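Local atomic coordinates of type III Pentaketide Synthase (Neurospora crassa, PDB entry 3EUO), a protein that probably builds pentaketide products as a type III polyketide synthase, an acyltransferase of the chalcone and stilbene synthase family. Residues A[50-55]-A[325-330]; A[176-181]-A[201-206]. All blocks are in the same frame, centred on the assembly; numbering follows the deposited sequence.

From the N terminus, the chain first reaches 50-55, carrying the short strand 51-53, then 176-181, which follows strand 168-175. Interaction 2 closes a short loop there: the chain passes through helices 181-191 and 197-200 and returns at 201-206, the entry to strand 204-211. This loop nests inside the much longer one closed by interaction 1, where 325-330, at the end of helix 318-327, comes back to 50-55. Thus strand 51-53 is tied both to the C-terminal half and to the core sheet. The contacts, centred about 8 Å apart, probably share hydroxyl bonds: S330 OG to S202 OG at 2.7 Å and S53 OG to T178 OG1 at 2.8 Å.

Interaction 1 of 2, residues A[50-55]-A[325-330]; sequences QRSSIG and INHGNS
S52 meets H327 at the edge of the imidazole: ND1 of H327 donates to OG of S52 over 2.9 Å, with the hydroxyl oxygen in the ring plane and the bond nearly straight at 167°. With CG of H327 turned back beside its own backbone N (chi1 -58°), ND1 faces the strand although the CB bond leads away from it. Water 2 donates to S52 OG and N326 O, and water 1 links N326 O to OE1 of Q50, whose side chain runs extended beyond CG. The backbones are joined too: Q50 N bonds to I325 O at 3.3 Å, and S52 N hydrogen-bonds to H327 O at 3.2 Å, from above the carbonyl plane, while R51 CA makes a CH···O contact of 3.4 Å with that same oxygen. G328 leaves the helix with positive phi (84°), and any CB there would run into R51 CG. The R51 chain, bent at chi3, carries NH1 to F201 O. An alanine in place of H327 is likely to deprive S52 OG of its N-H donor and the Y12 ring of its stacking partner. N329 matches the asparagine of the chalcone synthase Cys-His-Asn triad; its ND2 bonds to the sulfinoalanine at position 143. The contact lies where strand 51-53, paired on its other side with strand 15-17, meets the end of helix 318-327.

Interaction 2 of 2, residues A[176-181]-A[201-206]; sequences VSTTMV and FSDCAS
D203 and T178 are brought together by their first torsions: CG of D203 stands beside its backbone N (chi1 -53°), while OG1 of T178 lies between its backbone N and carbonyl carbon (chi1 62°), and the two side chains cross obliquely. The setting is the core of the thiolase fold, where the loop leaving strand 168-175 comes against the entry to its antiparallel neighbour, strand 204-211. Backbone N-H groups of that loop hold OD1 of D203: T178 N, 2.9 Å away on the syn lone pair, and S177 N at 2.7 Å, which arrives from above the carboxylate plane. OD2 takes the hydroxyl OG1 of T178 at a short 2.5 Å, on the syn side but 20° out of plane, and I54 N supplies it with a further hydrogen bond. With four donors fixing both oxygens, the buried group cannot readily rotate, an arrangement consistent with a deprotonated carboxylate. T178 OG1 probably also bonds to S53 OG, so strand 51-53 is drawn into the same network. The methyl CG2 of T178 lies mainly against the carboxylate, 3.3 Å from D203 OD1, with F201 O farther off at 3.7 Å. CG1 of V176, just past the end of strand 168-175, lies 3.9 Å from D203 OD2. F201 turns its ring away from the loop; it probably corresponds to the active-site phenylalanine that chalcone synthases carry in the same sequence setting, consistent with its side chain touching N329. S177, meanwhile, faces the backbone leading to the strand. Its hydroxyl can make a weak bond to either S202 O or D203 OD1, and S177 OG lies 3.3 Å from F201 CB.

Interaction 1 of 2, residues A[50-55]-A[325-330]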
ATOM      1  N   GLN A  50     -23.847 -16.141  10.710  1.00 16.23           N
ATOM      2  CA  GLN A  50     -23.578 -14.895  11.424  1.00 16.44           C
ATOM      3  C   GLN A  50     -22.378 -14.181  10.831  1.00 15.84           C
ATOM      4  O   GLN A  50     -21.424 -14.826  10.406  1.00 15.10           O
ATOM      5  CB  GLN A  50     -23.300 -15.167  12.901  1.00 17.32           C
ATOM      6  CG  GLN A  50     -24.529 -15.562  13.703  1.00 20.58           C
ATOM      7  CD  GLN A  50     -24.307 -15.439  15.186  1.00 25.65           C
ATOM      8  OE1 GLN A  50     -23.337 -15.976  15.733  1.00 27.72           O
ATOM      9  NE2 GLN A  50     -25.209 -14.730  15.857  1.00 27.39           N
ATOM     10  N   ARG A  51     -22.443 -12.851  10.809  1.00 15.34           N
ATOM     11  CA  ARG A  51     -21.316 -12.024  10.379  1.00 14.85           C
ATOM     12  C   ARG A  51     -20.784 -11.226  11.565  1.00 14.67           C
ATOM     13  O   ARG A  51     -21.547 -10.651  12.337  1.00 14.75           O
ATOM     14  CB  ARG A  51     -21.717 -11.064   9.258  1.00 14.75           C
ATOM     15  CG  ARG A  51     -22.096 -11.712   7.933  1.00 14.48           C
ATOM     16  CD  ARG A  51     -22.574 -10.658   6.916  1.00 15.23           C
ATOM     17  NE  ARG A  51     -23.715  -9.892   7.419  1.00 14.86           N
ATOM     18  CZ  ARG A  51     -23.664  -8.629   7.845  1.00 16.50           C
ATOM     19  NH1 ARG A  51     -22.517  -7.944   7.826  1.00 16.17           N
ATOM     20  NH2 ARG A  51     -24.767  -8.044   8.299  1.00 15.55           N
ATOM     21  N   SER A  52     -19.467 -11.199  11.706  1.00 14.86           N
ATOM     22  CA  SER A  52     -18.819 -10.456  12.776  1.00 15.13           C
ATOM     23  C   SER A  52     -18.834  -8.967  12.452  1.00 15.07           C
ATOM     24  O   SER A  52     -18.584  -8.585  11.313  1.00 15.31           O
ATOM     25  CB  SER A  52     -17.386 -10.950  12.946  1.00 15.60           C
ATOM     26  OG  SER A  52     -17.384 -12.255  13.523  1.00 17.86           O
ATOM     27  N   SER A  53     -19.133  -8.141  13.454  1.00 14.85           N
ATOM     28  CA  SER A  53     -19.248  -6.691  13.258  1.00 14.51           C
ATOM     29  C   SER A  53     -18.792  -5.879  14.462  1.00 14.47           C
ATOM     30  O   SER A  53     -18.966  -6.292  15.617  1.00 13.94           O
ATOM     31  CB  SER A  53     -20.688  -6.318  12.907  1.00 14.57           C
ATOM     32  OG  SER A  53     -20.836  -4.926  12.697  1.00 15.32           O
ATOM     33  N   ILE A  54     -18.219  -4.712  14.179  1.00 14.64           N
ATOM     34  CA  ILE A  54     -17.859  -3.745  15.219  1.00 14.69           C
ATOM     35  C   ILE A  54     -19.083  -3.201  15.962  1.00 15.05           C
ATOM     36  O   ILE A  54     -18.952  -2.642  17.052  1.00 14.77           O
ATOM     37  CB  ILE A  54     -17.035  -2.558  14.660  1.00 15.01           C
ATOM     38  CG1 ILE A  54     -17.810  -1.802  13.571  1.00 15.13           C
ATOM     39  CG2 ILE A  54     -15.677  -3.027  14.168  1.00 13.55           C
ATOM     40  CD1 ILE A  54     -18.600  -0.601  14.086  1.00 17.55           C
ATOM     41  N   GLY A  55     -20.262  -3.358  15.369  1.00 15.83           N
ATOM     42  CA  GLY A  55     -21.489  -2.846  15.985  1.00 16.76           C
ATOM     43  C   GLY A  55     -22.726  -3.682  15.722  1.00 17.46           C
ATOM     44  O   GLY A  55     -22.705  -4.649  14.957  1.00 17.37           O
ATOM     45  N   ILE A 325     -19.226 -19.748   7.694  1.00 14.14           N
ATOM     46  CA  ILE A 325     -20.540 -19.920   8.303  1.00 14.41           C
ATOM     47  C   ILE A 325     -20.710 -19.063   9.552  1.00 14.20           C
ATOM     48  O   ILE A 325     -21.753 -18.433   9.737  1.00 14.43           O
ATOM     49  CB  ILE A 325     -20.840 -21.412   8.615  1.00 14.14           C
ATOM     50  CG1 ILE A 325     -20.939 -22.207   7.309  1.00 15.02           C
ATOM     51  CG2 ILE A 325     -22.144 -21.546   9.415  1.00 14.53           C
ATOM     52  CD1 ILE A 325     -21.014 -23.726   7.494  1.00 14.92           C
ATOM     53  N   ASN A 326     -19.684 -19.029  10.400  1.00 14.16           N
ATOM     54  CA  ASN A 326     -19.794 -18.401  11.699  1.00 14.51           C
ATOM     55  C   ASN A 326     -19.361 -16.939  11.778  1.00 14.30           C
ATOM     56  O   ASN A 326     -19.672 -16.260  12.761  1.00 14.17           O
ATOM     57  CB  ASN A 326     -19.045 -19.248  12.731  1.00 15.14           C
ATOM     58  CG  ASN A 326     -19.621 -20.643  12.838  1.00 16.81           C
ATOM     59  OD1 ASN A 326     -19.006 -21.618  12.411  1.00 20.66           O
ATOM     60  ND2 ASN A 326     -20.838 -20.742  13.369  1.00 15.96           N
ATOM     61  N   HIS A 327     -18.671 -16.454  10.743  1.00 13.58           N
ATOM     62  CA  HIS A 327     -18.137 -15.081  10.759  1.00 13.70           C
ATOM     63  C   HIS A 327     -18.311 -14.307   9.459  1.00 13.46           C
ATOM     64  O   HIS A 327     -18.182 -13.079   9.450  1.00 13.79           O
ATOM     65  CB  HIS A 327     -16.654 -15.088  11.150  1.00 13.85           C
ATOM     66  CG  HIS A 327     -16.387 -15.717  12.480  1.00 14.86           C
ATOM     67  ND1 HIS A 327     -16.493 -15.025  13.665  1.00 16.47           N
ATOM     68  CD2 HIS A 327     -16.041 -16.983  12.812  1.00 16.57           C
ATOM     69  CE1 HIS A 327     -16.210 -15.832  14.671  1.00 17.13           C
ATOM     70  NE2 HIS A 327     -15.933 -17.027  14.180  1.00 17.24           N
ATOM     71  N   GLY A 328     -18.583 -15.006   8.360  1.00 13.10           N
ATOM     72  CA  GLY A 328     -18.739 -14.329   7.071  1.00 12.82           C
ATOM     73  C   GLY A 328     -17.396 -14.085   6.397  1.00 13.02           C
ATOM     74  O   GLY A 328     -16.371 -14.600   6.836  1.00 12.87           O
ATOM     75  N   ASN A 329     -17.416 -13.284   5.337  1.00 12.58           N
ATOM     76  CA  ASN A 329     -16.220 -12.957   4.561  1.00 12.67           C
ATOM     77  C   ASN A 329     -15.607 -11.658   5.091  1.00 12.75           C
ATOM     78  O   ASN A 329     -16.139 -10.575   4.852  1.00 12.55           O
ATOM     79  CB  ASN A 329     -16.606 -12.838   3.071  1.00 12.41           C
ATOM     80  CG  ASN A 329     -15.465 -12.359   2.175  1.00 13.66           C
ATOM     81  OD1 ASN A 329     -14.384 -12.014   2.640  1.00 15.52           O
ATOM     82  ND2 ASN A 329     -15.724 -12.320   0.868  1.00 13.77           N
ATOM     83  N   SER A 330     -14.486 -11.773   5.806  1.00 12.99           N
ATOM     84  CA  SER A 330     -13.825 -10.607   6.405  1.00 13.00           C
ATOM     85  C   SER A 330     -12.719 -10.061   5.499  1.00 13.26           C
ATOM     86  O   SER A 330     -11.725  -9.516   5.986  1.00 12.76           O
ATOM     87  CB  SER A 330     -13.259 -10.950   7.793  1.00 13.29           C
ATOM     88  OG  SER A 330     -14.273 -11.445   8.653  1.00 14.23           O
TER
HETATM   89  O   HOH W   1     -20.545 -16.848  15.271  1.00 45.91           O
HETATM   90  O   HOH W   2     -19.939 -13.640  14.052  1.00 21.65           O

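Interaction 2 of 2, residues A[176-181]-A[201-206]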
ATOM      1  N   VAL A 176     -12.795  -3.442   8.172  1.00 11.10           N
ATOM      2  CA  VAL A 176     -14.079  -3.055   8.761  1.00 11.59           C
ATOM      3  C   VAL A 176     -15.004  -2.718   7.594  1.00 11.82           C
ATOM      4  O   VAL A 176     -14.957  -1.612   7.042  1.00 12.47           O
ATOM      5  CB  VAL A 176     -13.953  -1.848   9.722  1.00 11.50           C
ATOM      6  CG1 VAL A 176     -15.324  -1.480  10.309  1.00 12.73           C
ATOM      7  CG2 VAL A 176     -12.955  -2.152  10.850  1.00 11.77           C
ATOM      8  N   SER A 177     -15.825  -3.686   7.207  1.00 12.09           N
ATOM      9  CA  SER A 177     -16.695  -3.545   6.046  1.00 12.73           C
ATOM     10  C   SER A 177     -18.149  -3.258   6.420  1.00 12.75           C
ATOM     11  O   SER A 177     -18.891  -2.679   5.623  1.00 12.94           O
ATOM     12  CB  SER A 177     -16.649  -4.824   5.216  1.00 13.30           C
ATOM     13  OG  SER A 177     -17.140  -5.913   5.976  1.00 13.88           O
ATOM     14  N   THR A 178     -18.564  -3.677   7.614  1.00 12.89           N
ATOM     15  CA  THR A 178     -19.996  -3.635   7.970  1.00 13.50           C
ATOM     16  C   THR A 178     -20.549  -2.226   8.093  1.00 13.81           C
ATOM     17  O   THR A 178     -21.756  -2.014   7.937  1.00 14.21           O
ATOM     18  CB  THR A 178     -20.326  -4.411   9.268  1.00 13.62           C
ATOM     19  OG1 THR A 178     -19.629  -3.820  10.368  1.00 13.97           O
ATOM     20  CG2 THR A 178     -19.965  -5.886   9.130  1.00 13.58           C
ATOM     21  N   THR A 179     -19.662  -1.268   8.353  1.00 13.78           N
ATOM     22  CA  THR A 179     -20.043   0.134   8.503  1.00 13.62           C
ATOM     23  C   THR A 179     -20.464   0.760   7.172  1.00 13.29           C
ATOM     24  O   THR A 179     -20.993   1.872   7.144  1.00 13.62           O
ATOM     25  CB  THR A 179     -18.899   0.956   9.124  1.00 13.59           C
ATOM     26  OG1 THR A 179     -17.681   0.711   8.397  1.00 13.64           O
ATOM     27  CG2 THR A 179     -18.697   0.564  10.593  1.00 13.81           C
ATOM     28  N   MET A 180     -20.220   0.047   6.076  1.00 12.75           N
ATOM     29  CA  MET A 180     -20.569   0.530   4.743  1.00 11.90           C
ATOM     30  C   MET A 180     -21.944   0.033   4.299  1.00 12.44           C
ATOM     31  O   MET A 180     -22.351   0.242   3.152  1.00 12.51           O
ATOM     32  CB  MET A 180     -19.455   0.191   3.729  1.00 12.05           C
ATOM     33  CG  MET A 180     -18.207   1.107   3.884  1.00 12.09           C
ATOM     34  SD  MET A 180     -16.791   0.661   2.845  1.00  8.97           S
ATOM     35  CE  MET A 180     -15.480   0.829   4.045  1.00 12.04           C
ATOM     36  N   VAL A 181     -22.679  -0.566   5.239  1.00 12.32           N
ATOM     37  CA  VAL A 181     -24.021  -1.082   4.976  1.00 12.65           C
ATOM     38  C   VAL A 181     -24.954  -0.001   4.404  1.00 12.55           C
ATOM     39  O   VAL A 181     -25.655  -0.258   3.423  1.00 12.56           O
ATOM     40  CB  VAL A 181     -24.632  -1.808   6.219  1.00 12.67           C
ATOM     41  CG1 VAL A 181     -24.780  -0.861   7.402  1.00 12.93           C
ATOM     42  CG2 VAL A 181     -25.983  -2.476   5.878  1.00 13.32           C
ATOM     43  N   PHE A 201     -20.095  -9.516   3.652  1.00 13.06           N
ATOM     44  CA  PHE A 201     -18.888  -8.985   4.292  1.00 12.84           C
ATOM     45  C   PHE A 201     -18.991  -8.695   5.784  1.00 12.53           C
ATOM     46  O   PHE A 201     -20.021  -8.238   6.281  1.00 12.00           O
ATOM     47  CB  PHE A 201     -18.356  -7.773   3.521  1.00 12.61           C
ATOM     48  CG  PHE A 201     -17.700  -8.139   2.227  1.00 13.39           C
ATOM     49  CD1 PHE A 201     -16.400  -8.642   2.213  1.00 14.44           C
ATOM     50  CD2 PHE A 201     -18.385  -7.997   1.021  1.00 14.46           C
ATOM     51  CE1 PHE A 201     -15.780  -8.989   1.007  1.00 15.65           C
ATOM     52  CE2 PHE A 201     -17.778  -8.344  -0.195  1.00 16.03           C
ATOM     53  CZ  PHE A 201     -16.476  -8.840  -0.199  1.00 14.41           C
ATOM     54  N   SER A 202     -17.887  -8.971   6.473  1.00 12.41           N
ATOM     55  CA  SER A 202     -17.783  -8.835   7.918  1.00 12.66           C
ATOM     56  C   SER A 202     -16.454  -8.183   8.331  1.00 13.11           C
ATOM     57  O   SER A 202     -15.604  -7.874   7.477  1.00 13.48           O
ATOM     58  CB  SER A 202     -17.925 -10.219   8.570  1.00 12.40           C
ATOM     59  OG  SER A 202     -16.903 -11.102   8.117  1.00 13.46           O
ATOM     60  N   ASP A 203     -16.278  -8.006   9.640  1.00 12.92           N
ATOM     61  CA  ASP A 203     -15.153  -7.273  10.222  1.00 13.38           C
ATOM     62  C   ASP A 203     -14.252  -8.228  11.000  1.00 13.57           C
ATOM     63  O   ASP A 203     -14.743  -9.123  11.693  1.00 13.71           O
ATOM     64  CB  ASP A 203     -15.645  -6.172  11.176  1.00 13.39           C
ATOM     65  CG  ASP A 203     -16.674  -5.250  10.539  1.00 14.02           C
ATOM     66  OD1 ASP A 203     -16.719  -5.158   9.294  1.00 14.02           O
ATOM     67  OD2 ASP A 203     -17.442  -4.615  11.293  1.00 13.06           O
ATOM     68  N   CYS A 204     -12.942  -8.024  10.887  1.00 13.65           N
ATOM     69  CA  CYS A 204     -11.966  -8.880  11.556  1.00 13.42           C
ATOM     70  C   CYS A 204     -10.572  -8.299  11.450  1.00 13.39           C
ATOM     71  O   CYS A 204     -10.272  -7.544  10.527  1.00 13.23           O
ATOM     72  CB  CYS A 204     -11.952 -10.277  10.921  1.00 13.73           C
ATOM     73  SG  CYS A 204     -10.912 -11.503  11.777  1.00 15.67           S
ATOM     74  N   ALA A 205      -9.712  -8.672  12.394  1.00 12.98           N
ATOM     75  CA  ALA A 205      -8.278  -8.461  12.213  1.00 12.63           C
ATOM     76  C   ALA A 205      -7.576  -9.767  12.489  1.00 12.92           C
ATOM     77  O   ALA A 205      -7.987 -10.524  13.363  1.00 13.10           O
ATOM     78  CB  ALA A 205      -7.757  -7.366  13.124  1.00 12.90           C
ATOM     79  N   SER A 206      -6.523 -10.039  11.728  1.00 12.87           N
ATOM     80  CA  SER A 206      -5.754 -11.254  11.921  1.00 13.24           C
ATOM     81  C   SER A 206      -4.305 -10.978  11.590  1.00 12.97           C
ATOM     82  O   SER A 206      -4.004 -10.109  10.776  1.00 12.34           O
ATOM     83  CB  SER A 206      -6.290 -12.378  11.046  1.00 13.00           C
ATOM     84  OG  SER A 206      -6.247 -12.015   9.683  1.00 13.83           O
TER